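Local coordinates for protein oxalate--CoA ligase (Arabidopsis thaliana, PDB 5IE3) that belongs to the ANL superfamily of AMP-binding enzymes, pairing a large N-terminal domain with a small C-terminal one, and here holds AMP and oxalic acid, at residues G393-F398 and H405-I410; G342-I347 and C364-N369; K192-V197 and T318-S323. One frame throughout, in Å; residues are numbered along the deposited sequence.

Contacts 1 and 2 join neighbouring strand pairs of one antiparallel sheet, strand 394-398 lying beside strand 361-366, and they touch where Phe398 and the backbone around it pack on Met345 and Ile347. Both are partly buried and rich in backbone hydrogen bonds: contact 1 reaches the AMP ribose at its open end, while contact 2 carries a salt bridge on its strands and an amide pair beyond them. Contact 3 is the buried one, a helix on a strand of a different sheet, with apolar side chains and a water between its segments and oxalic acid beside it. It meets contact 2 through polar links at Asn369 and Gln343; from contact 1 it stays about 5 Å away at the nearest atoms.

Contact 1 (G393-F398 and H405-I410); sequences GDIGYF and HLVGRI. With AMP (adenosine monophosphate), chain C.
Tyr397 and His405 sit across from each other as a hydrogen-bonded antiparallel pair, with their side chains on the same face of the sheet. Tyr397 CG takes the position between its own N and carbonyl carbon (chi1 63°), which stands the ring beside His405, whose CB lies over one face, 3.4 Å from Tyr397 CZ. The two rings are almost parallel, 3° apart, but offset until little of one lies over the other; the contact is therefore a CH-pi one more than a stack. Asp399 OD2, in the turn of the hairpin, is hydrogen-bonded to His405 NE2. At the edge of the tyrosine ring lies Val407 CG2. Further along that face Ile395 lies against both Val407 and Ile410. Ile395 CG2 meets Val407 CB at 3.9 Å, while the other branch runs across Ile410, with Ile395 CG1 3.6 Å from Ile410 CG1. Ile395 O accepts two backbone bonds, from Val407 N at 2.7 Å and Gly408 N at 3.1 Å, which shifts the register by one residue. Beyond this shift Asp394 and Arg409 diverge, and both reach the nucleotide. The Asp394 carboxylate spans the two ribose hydroxyls, OD1 accepting from O2' of AMP at 2.5 Å and OD2 from O3' at 2.7 Å; Tyr312 adds a further bond to OD2. The Arg409 guanidinium turns one face to O2' and pairs with Glu412. The arrangement is a beta hairpin with a classic bulge, carrying at its open end the ribose-binding aspartate of the TGD motif found in ANL enzymes.

Contact 2 (G342-I347 and C364-N369); sequences GQEMAI and CIRGPN
Glu344 runs alongside Arg366, the two side chains pointing the same way from a hydrogen-bonded antiparallel pair. From the sheet outward, Glu344 CB lies 3.6 Å from Arg366 O, the carbonyl that also accepts Glu344 N; CG climbs past the same oxygen, and the extended chain brings CD to the edge of the guanidinium. At the tip OE2 takes two bonds, each 3.0 Å, from Arg366 NE and Arg366 NH2, whereas OE1 has a weak one from NH2. OE2 lies in the guanidinium plane, yet the carboxylate is turned 47° from it: NH2 uses the syn lone pair of OE2 and NE comes from above the carboxylate plane. A bend of the arginine at chi3 (70°) brings this side-on grip about, and Phe387 O takes NH1. Strands 344-348 and 361-366 belong to the antiparallel sheet that, as in other ANL enzymes, probably forms part of the distorted beta barrel of the N-terminal domain. On the face of the sheet away from Glu344 and Arg366, Met345 CE touches Ile365 CG2 at 3.9 Å. Just before one strand and shortly after the other, Gln343 and Asn369 lie crosswise. Asn369 ND2 donates to Gln343 OE1 at 3.0 Å, from above the carbonyl plane, and has its stronger partner in Ala317 O. Gln343 NE2 turns to Leu320 O and Val341 O, and a water donates to both Gly342 O and Asn369 OD1, each at 2.7 Å.

Contact 3 (K192-V197 and T318-S323); sequences KNIKAV and THLMSS. With OXD (oxalic acid), chain D.
Helix segment 192-197 packs on the strand at 319-323 without a direct hydrogen bond, the CA atoms of Ile194 and Leu320 standing 6.9 Å apart. Leu320 reaches toward the helix because its CG is turned away from its own N (chi1 179°). Its CD2 lies among Asn193 CB, Ile194 CG1 and Val197 CG1, the nearest being Ile194 CG1 at 3.9 Å from Leu320 CD2. Ile194 and Leu320 lie alongside, running opposite ways, so that CG1 of the isoleucine also meets Leu320 CB, and Ile194 CD1 goes on to the edge of the His319 ring, 3.8 Å from His319 CD2. One helical turn later Val197 CG2 touches Ser323 CB, while Ser323 OG is hydrogen-bonded to Tyr198 OH. Leu320 and Ser323 both face the helix although two residues separate them: Met321 and Ser322 together face Tyr312 in a classic beta bulge, and point away. Polar contact between the segments is indirect, through a water that accepts from Asn193 ND2 and donates to Leu320 O at 2.8 Å. The His319 ring edge has further partners. Roughly across from Ile194, His319 ND1 donates to oxalic acid O4 at 2.8 Å in a fairly straight bond (162°), and NE2 is hydrogen-bonded to Arg286, which helps fix the ring's rotation; the ring also stacks on His216. Ser289 and Lys500 hold the same ligand. This is a helix packed on a sheet strand in the N-terminal domain of an AMP-binding enzyme, behind a histidine that lines the oxalic acid pocket.

Contact 1 (G393-F398 and H405-I410)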
# COMPACT_ATOMS: atom_id res chain seq x y z
N GLY A 393 -2.86 -4.30 16.17
CA GLY A 393 -4.27 -4.66 16.13
C GLY A 393 -4.51 -5.96 15.37
O GLY A 393 -5.65 -6.35 15.18
N ASP A 394 -3.44 -6.60 14.90
CA ASP A 394 -3.54 -7.88 14.18
C ASP A 394 -3.16 -9.03 15.09
O ASP A 394 -2.20 -8.95 15.85
CB ASP A 394 -2.63 -7.91 12.95
CG ASP A 394 -3.02 -6.87 11.91
OD1 ASP A 394 -4.23 -6.82 11.52
OD2 ASP A 394 -2.13 -6.08 11.52
N ILE A 395 -3.94 -10.10 14.99
CA ILE A 395 -3.63 -11.36 15.64
C ILE A 395 -2.92 -12.28 14.64
O ILE A 395 -3.37 -12.47 13.47
CB ILE A 395 -4.92 -12.06 16.15
CG1 ILE A 395 -5.65 -11.15 17.15
CG2 ILE A 395 -4.58 -13.43 16.73
CD1 ILE A 395 -4.83 -10.89 18.42
N GLY A 396 -1.81 -12.84 15.12
CA GLY A 396 -1.01 -13.81 14.39
C GLY A 396 -0.14 -14.69 15.29
O GLY A 396 -0.18 -14.63 16.54
N TYR A 397 0.64 -15.56 14.65
CA TYR A 397 1.63 -16.37 15.37
C TYR A 397 2.82 -16.63 14.45
O TYR A 397 2.69 -16.63 13.22
CB TYR A 397 1.04 -17.71 15.87
CG TYR A 397 0.60 -18.59 14.72
CD1 TYR A 397 1.49 -19.48 14.10
CD2 TYR A 397 -0.70 -18.51 14.22
CE1 TYR A 397 1.09 -20.27 13.03
CE2 TYR A 397 -1.11 -19.30 13.14
CZ TYR A 397 -0.22 -20.17 12.55
OH TYR A 397 -0.64 -20.94 11.49
N PHE A 398 3.97 -16.86 15.07
CA PHE A 398 5.19 -17.28 14.39
C PHE A 398 5.25 -18.79 14.39
O PHE A 398 5.07 -19.41 15.44
CB PHE A 398 6.45 -16.73 15.08
CG PHE A 398 6.72 -15.25 14.80
CD1 PHE A 398 7.01 -14.80 13.52
CD2 PHE A 398 6.70 -14.31 15.83
CE1 PHE A 398 7.26 -13.45 13.26
CE2 PHE A 398 6.94 -12.96 15.57
CZ PHE A 398 7.22 -12.54 14.28
N HIS A 405 2.21 -15.94 10.55
CA HIS A 405 0.92 -16.30 9.97
C HIS A 405 -0.14 -15.40 10.61
O HIS A 405 -0.27 -15.37 11.85
CB HIS A 405 0.58 -17.79 10.22
CG HIS A 405 1.63 -18.74 9.71
ND1 HIS A 405 1.39 -19.60 8.65
CD2 HIS A 405 2.90 -18.97 10.10
CE1 HIS A 405 2.48 -20.32 8.42
NE2 HIS A 405 3.41 -19.96 9.29
N LEU A 406 -0.87 -14.67 9.79
CA LEU A 406 -1.90 -13.77 10.29
C LEU A 406 -3.23 -14.49 10.43
O LEU A 406 -3.63 -15.28 9.56
CB LEU A 406 -2.05 -12.57 9.36
CG LEU A 406 -0.80 -11.68 9.34
CD1 LEU A 406 -0.95 -10.64 8.23
CD2 LEU A 406 -0.57 -11.02 10.69
N VAL A 407 -3.92 -14.21 11.52
CA VAL A 407 -5.21 -14.83 11.83
C VAL A 407 -6.31 -13.80 11.52
O VAL A 407 -7.37 -14.15 10.98
CB VAL A 407 -5.27 -15.29 13.32
CG1 VAL A 407 -6.65 -15.80 13.67
CG2 VAL A 407 -4.22 -16.36 13.59
N GLY A 408 -6.03 -12.54 11.82
CA GLY A 408 -6.92 -11.47 11.37
C GLY A 408 -6.91 -10.28 12.32
O GLY A 408 -6.27 -10.33 13.36
N ARG A 409 -7.61 -9.20 11.95
CA ARG A 409 -7.77 -8.06 12.85
C ARG A 409 -8.53 -8.51 14.08
O ARG A 409 -9.50 -9.25 13.96
CB ARG A 409 -8.50 -6.90 12.16
CG ARG A 409 -7.74 -6.35 10.94
CD ARG A 409 -8.50 -5.21 10.26
NE ARG A 409 -7.81 -4.66 9.09
CZ ARG A 409 -7.87 -5.19 7.87
NH1 ARG A 409 -8.58 -6.30 7.65
NH2 ARG A 409 -7.22 -4.62 6.85
N ILE A 410 -8.09 -8.07 15.26
CA ILE A 410 -8.76 -8.39 16.52
C ILE A 410 -10.28 -8.25 16.40
O ILE A 410 -11.04 -9.17 16.73
CB ILE A 410 -8.25 -7.49 17.66
CG1 ILE A 410 -6.79 -7.83 17.98
CG2 ILE A 410 -9.16 -7.65 18.90
CD1 ILE A 410 -6.05 -6.80 18.91
P AMP C . -3.85 0.10 6.34
O1P AMP C . -2.65 0.51 7.17
O2P AMP C . -5.17 0.63 6.84
O3P AMP C . -3.68 0.22 4.85
O5' AMP C . -4.05 -1.47 6.62
C5' AMP C . -3.11 -2.24 7.36
C4' AMP C . -3.70 -3.58 7.74
O4' AMP C . -3.83 -4.42 6.56
C3' AMP C . -2.86 -4.44 8.66
O3' AMP C . -2.91 -4.00 10.01
C2' AMP C . -3.44 -5.83 8.43
O2' AMP C . -4.66 -5.96 9.16
C1' AMP C . -3.78 -5.77 6.94
N9 AMP C . -2.76 -6.43 6.11
C8 AMP C . -1.68 -5.87 5.54
N7 AMP C . -0.96 -6.78 4.83
C5 AMP C . -1.64 -7.97 4.95
C6 AMP C . -1.47 -9.36 4.46
N6 AMP C . -0.42 -9.66 3.66
N1 AMP C . -2.39 -10.28 4.85
C2 AMP C . -3.45 -9.96 5.62
N3 AMP C . -3.65 -8.72 6.10
C4 AMP C . -2.80 -7.72 5.79

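Contact 2 (G342-I347 and C364-N369)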
# COMPACT_ATOMS: atom_id res chain seq x y z
N GLY A 342 14.26 -5.66 9.09
CA GLY A 342 14.85 -4.42 9.60
C GLY A 342 14.11 -3.82 10.79
O GLY A 342 14.26 -2.65 11.07
N GLN A 343 13.29 -4.62 11.47
CA GLN A 343 12.63 -4.15 12.67
C GLN A 343 12.31 -5.32 13.58
O GLN A 343 12.24 -6.49 13.14
CB GLN A 343 11.35 -3.39 12.32
CG GLN A 343 10.32 -4.29 11.61
CD GLN A 343 9.34 -3.48 10.75
OE1 GLN A 343 8.29 -3.06 11.22
NE2 GLN A 343 9.71 -3.24 9.51
N GLU A 344 12.06 -5.02 14.85
CA GLU A 344 11.64 -6.05 15.79
C GLU A 344 10.17 -6.35 15.69
O GLU A 344 9.34 -5.46 15.44
CB GLU A 344 11.96 -5.62 17.22
CG GLU A 344 13.44 -5.43 17.44
CD GLU A 344 13.73 -4.90 18.83
OE1 GLU A 344 13.82 -5.72 19.76
OE2 GLU A 344 13.84 -3.67 18.98
N MET A 345 9.83 -7.60 15.97
CA MET A 345 8.44 -8.00 15.95
C MET A 345 8.20 -9.10 17.00
O MET A 345 9.00 -10.03 17.15
CB MET A 345 8.06 -8.49 14.54
CG MET A 345 6.65 -8.99 14.44
SD MET A 345 6.22 -9.51 12.72
CE MET A 345 6.44 -7.95 11.84
N ALA A 346 7.10 -8.98 17.74
CA ALA A 346 6.81 -9.93 18.81
C ALA A 346 5.32 -10.21 18.86
O ALA A 346 4.53 -9.36 18.51
CB ALA A 346 7.29 -9.35 20.14
N ILE A 347 4.95 -11.40 19.34
CA ILE A 347 3.56 -11.78 19.51
C ILE A 347 3.26 -11.70 21.00
O ILE A 347 3.82 -12.48 21.78
CB ILE A 347 3.29 -13.20 19.01
CG1 ILE A 347 3.73 -13.38 17.55
CG2 ILE A 347 1.83 -13.59 19.25
CD1 ILE A 347 2.83 -12.63 16.55
N CYS A 364 3.19 -7.07 17.40
CA CYS A 364 3.71 -5.78 17.88
C CYS A 364 5.07 -5.53 17.25
O CYS A 364 5.90 -6.45 17.13
CB CYS A 364 3.83 -5.75 19.42
SG CYS A 364 2.23 -5.86 20.31
N ILE A 365 5.34 -4.28 16.88
CA ILE A 365 6.58 -3.98 16.16
C ILE A 365 7.38 -2.87 16.81
O ILE A 365 6.83 -2.03 17.53
CB ILE A 365 6.29 -3.58 14.70
CG1 ILE A 365 5.44 -2.30 14.66
CG2 ILE A 365 5.61 -4.74 13.95
CD1 ILE A 365 5.13 -1.79 13.17
N ARG A 366 8.68 -2.84 16.53
CA ARG A 366 9.48 -1.70 16.97
C ARG A 366 10.62 -1.46 15.99
O ARG A 366 11.40 -2.37 15.70
CB ARG A 366 10.05 -1.92 18.39
CG ARG A 366 10.86 -0.67 18.93
CD ARG A 366 11.17 -0.84 20.45
NE ARG A 366 12.15 -1.90 20.68
CZ ARG A 366 12.63 -2.25 21.88
NH1 ARG A 366 12.23 -1.62 23.00
NH2 ARG A 366 13.55 -3.22 21.96
N GLY A 367 10.75 -0.23 15.53
CA GLY A 367 11.85 0.11 14.64
C GLY A 367 11.78 1.52 14.08
O GLY A 367 10.81 2.24 14.30
N PRO A 368 12.84 1.93 13.37
CA PRO A 368 12.96 3.31 12.87
C PRO A 368 11.96 3.62 11.72
O PRO A 368 11.77 4.78 11.38
CB PRO A 368 14.42 3.40 12.39
CG PRO A 368 14.79 1.98 12.02
CD PRO A 368 14.02 1.11 13.05
N ASN A 369 11.28 2.60 11.21
CA ASN A 369 10.21 2.78 10.22
C ASN A 369 8.85 3.13 10.85
O ASN A 369 7.91 3.52 10.16
CB ASN A 369 10.07 1.49 9.40
CG ASN A 369 9.76 0.28 10.29
OD1 ASN A 369 10.57 -0.11 11.15
ND2 ASN A 369 8.58 -0.29 10.10
O HOH W 1 13.07 -0.42 10.14

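Contact 3 (K192-V197 and T318-S323)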
# COMPACT_ATOMS: atom_id res chain seq x y z
N LYS A 192 15.11 1.33 2.68
CA LYS A 192 16.22 0.40 2.88
C LYS A 192 15.73 -1.03 3.12
O LYS A 192 16.30 -1.96 2.58
CB LYS A 192 17.10 0.85 4.05
CG LYS A 192 18.03 1.99 3.62
CD LYS A 192 18.95 2.49 4.73
CE LYS A 192 18.17 3.10 5.90
NZ LYS A 192 19.12 3.74 6.87
N ASN A 193 14.70 -1.19 3.95
CA ASN A 193 14.17 -2.53 4.23
C ASN A 193 13.64 -3.24 2.98
O ASN A 193 13.91 -4.42 2.74
CB ASN A 193 13.04 -2.45 5.24
CG ASN A 193 13.52 -1.96 6.62
OD1 ASN A 193 14.70 -2.06 6.97
ND2 ASN A 193 12.60 -1.41 7.38
N ILE A 194 12.87 -2.48 2.21
CA ILE A 194 12.23 -3.01 1.00
C ILE A 194 13.28 -3.36 -0.03
O ILE A 194 13.29 -4.47 -0.59
CB ILE A 194 11.18 -2.01 0.42
CG1 ILE A 194 10.02 -1.82 1.40
CG2 ILE A 194 10.65 -2.51 -0.94
CD1 ILE A 194 9.10 -0.56 1.16
N LYS A 195 14.22 -2.44 -0.25
CA LYS A 195 15.37 -2.72 -1.14
C LYS A 195 16.13 -3.97 -0.72
O LYS A 195 16.54 -4.80 -1.57
CB LYS A 195 16.38 -1.56 -1.12
CG LYS A 195 16.07 -0.44 -2.03
CD LYS A 195 17.01 0.73 -1.74
CE LYS A 195 18.45 0.31 -1.73
NZ LYS A 195 19.13 0.93 -0.54
N ALA A 196 16.39 -4.08 0.58
CA ALA A 196 17.18 -5.20 1.08
C ALA A 196 16.49 -6.54 0.89
O ALA A 196 17.11 -7.51 0.38
CB ALA A 196 17.53 -5.00 2.59
N VAL A 197 15.24 -6.65 1.33
CA VAL A 197 14.64 -7.99 1.33
C VAL A 197 14.39 -8.47 -0.13
O VAL A 197 14.46 -9.67 -0.41
CB VAL A 197 13.33 -8.02 2.18
CG1 VAL A 197 12.25 -7.16 1.57
CG2 VAL A 197 12.83 -9.48 2.38
N THR A 318 5.19 2.66 8.06
CA THR A 318 5.65 3.19 6.78
C THR A 318 5.71 2.02 5.77
O THR A 318 6.74 1.78 5.14
CB THR A 318 7.02 3.93 6.96
OG1 THR A 318 6.90 4.84 8.08
CG2 THR A 318 7.40 4.75 5.71
N HIS A 319 4.60 1.29 5.70
CA HIS A 319 4.44 0.11 4.84
C HIS A 319 5.13 -1.13 5.50
O HIS A 319 4.63 -1.61 6.52
CB HIS A 319 4.94 0.39 3.39
CG HIS A 319 4.59 -0.68 2.40
ND1 HIS A 319 3.30 -1.18 2.24
CD2 HIS A 319 5.37 -1.37 1.53
CE1 HIS A 319 3.32 -2.14 1.33
NE2 HIS A 319 4.56 -2.28 0.90
N LEU A 320 6.25 -1.61 4.95
CA LEU A 320 6.72 -2.99 5.20
C LEU A 320 6.97 -3.33 6.69
O LEU A 320 7.72 -2.61 7.39
CB LEU A 320 8.02 -3.27 4.42
CG LEU A 320 8.62 -4.67 4.62
CD1 LEU A 320 7.68 -5.74 4.05
CD2 LEU A 320 10.03 -4.74 4.01
N MET A 321 6.36 -4.43 7.13
CA MET A 321 6.74 -5.04 8.41
C MET A 321 7.45 -6.36 8.20
O MET A 321 8.57 -6.58 8.71
CB MET A 321 5.49 -5.23 9.28
CG MET A 321 4.98 -3.88 9.82
SD MET A 321 3.47 -4.06 10.79
CE MET A 321 2.27 -4.34 9.45
N SER A 322 6.81 -7.27 7.45
CA SER A 322 7.43 -8.59 7.26
C SER A 322 7.30 -9.02 5.81
O SER A 322 6.39 -8.58 5.09
CB SER A 322 6.81 -9.66 8.20
OG SER A 322 5.47 -10.02 7.80
N SER A 323 8.18 -9.92 5.37
CA SER A 323 8.01 -10.47 4.04
C SER A 323 8.57 -11.87 3.90
O SER A 323 9.56 -12.22 4.54
CB SER A 323 8.68 -9.55 3.00
OG SER A 323 8.49 -10.01 1.65
C1 OXD D . -1.18 -1.18 3.77
C2 OXD D . 0.15 -1.51 3.23
O3 OXD D . -1.25 -0.09 4.43
O4 OXD D . 1.06 -0.84 3.80
O5 OXD D . -2.11 -1.99 3.56
O6 OXD D . 0.31 -2.36 2.30
O HOH W 2 9.85 -0.95 6.51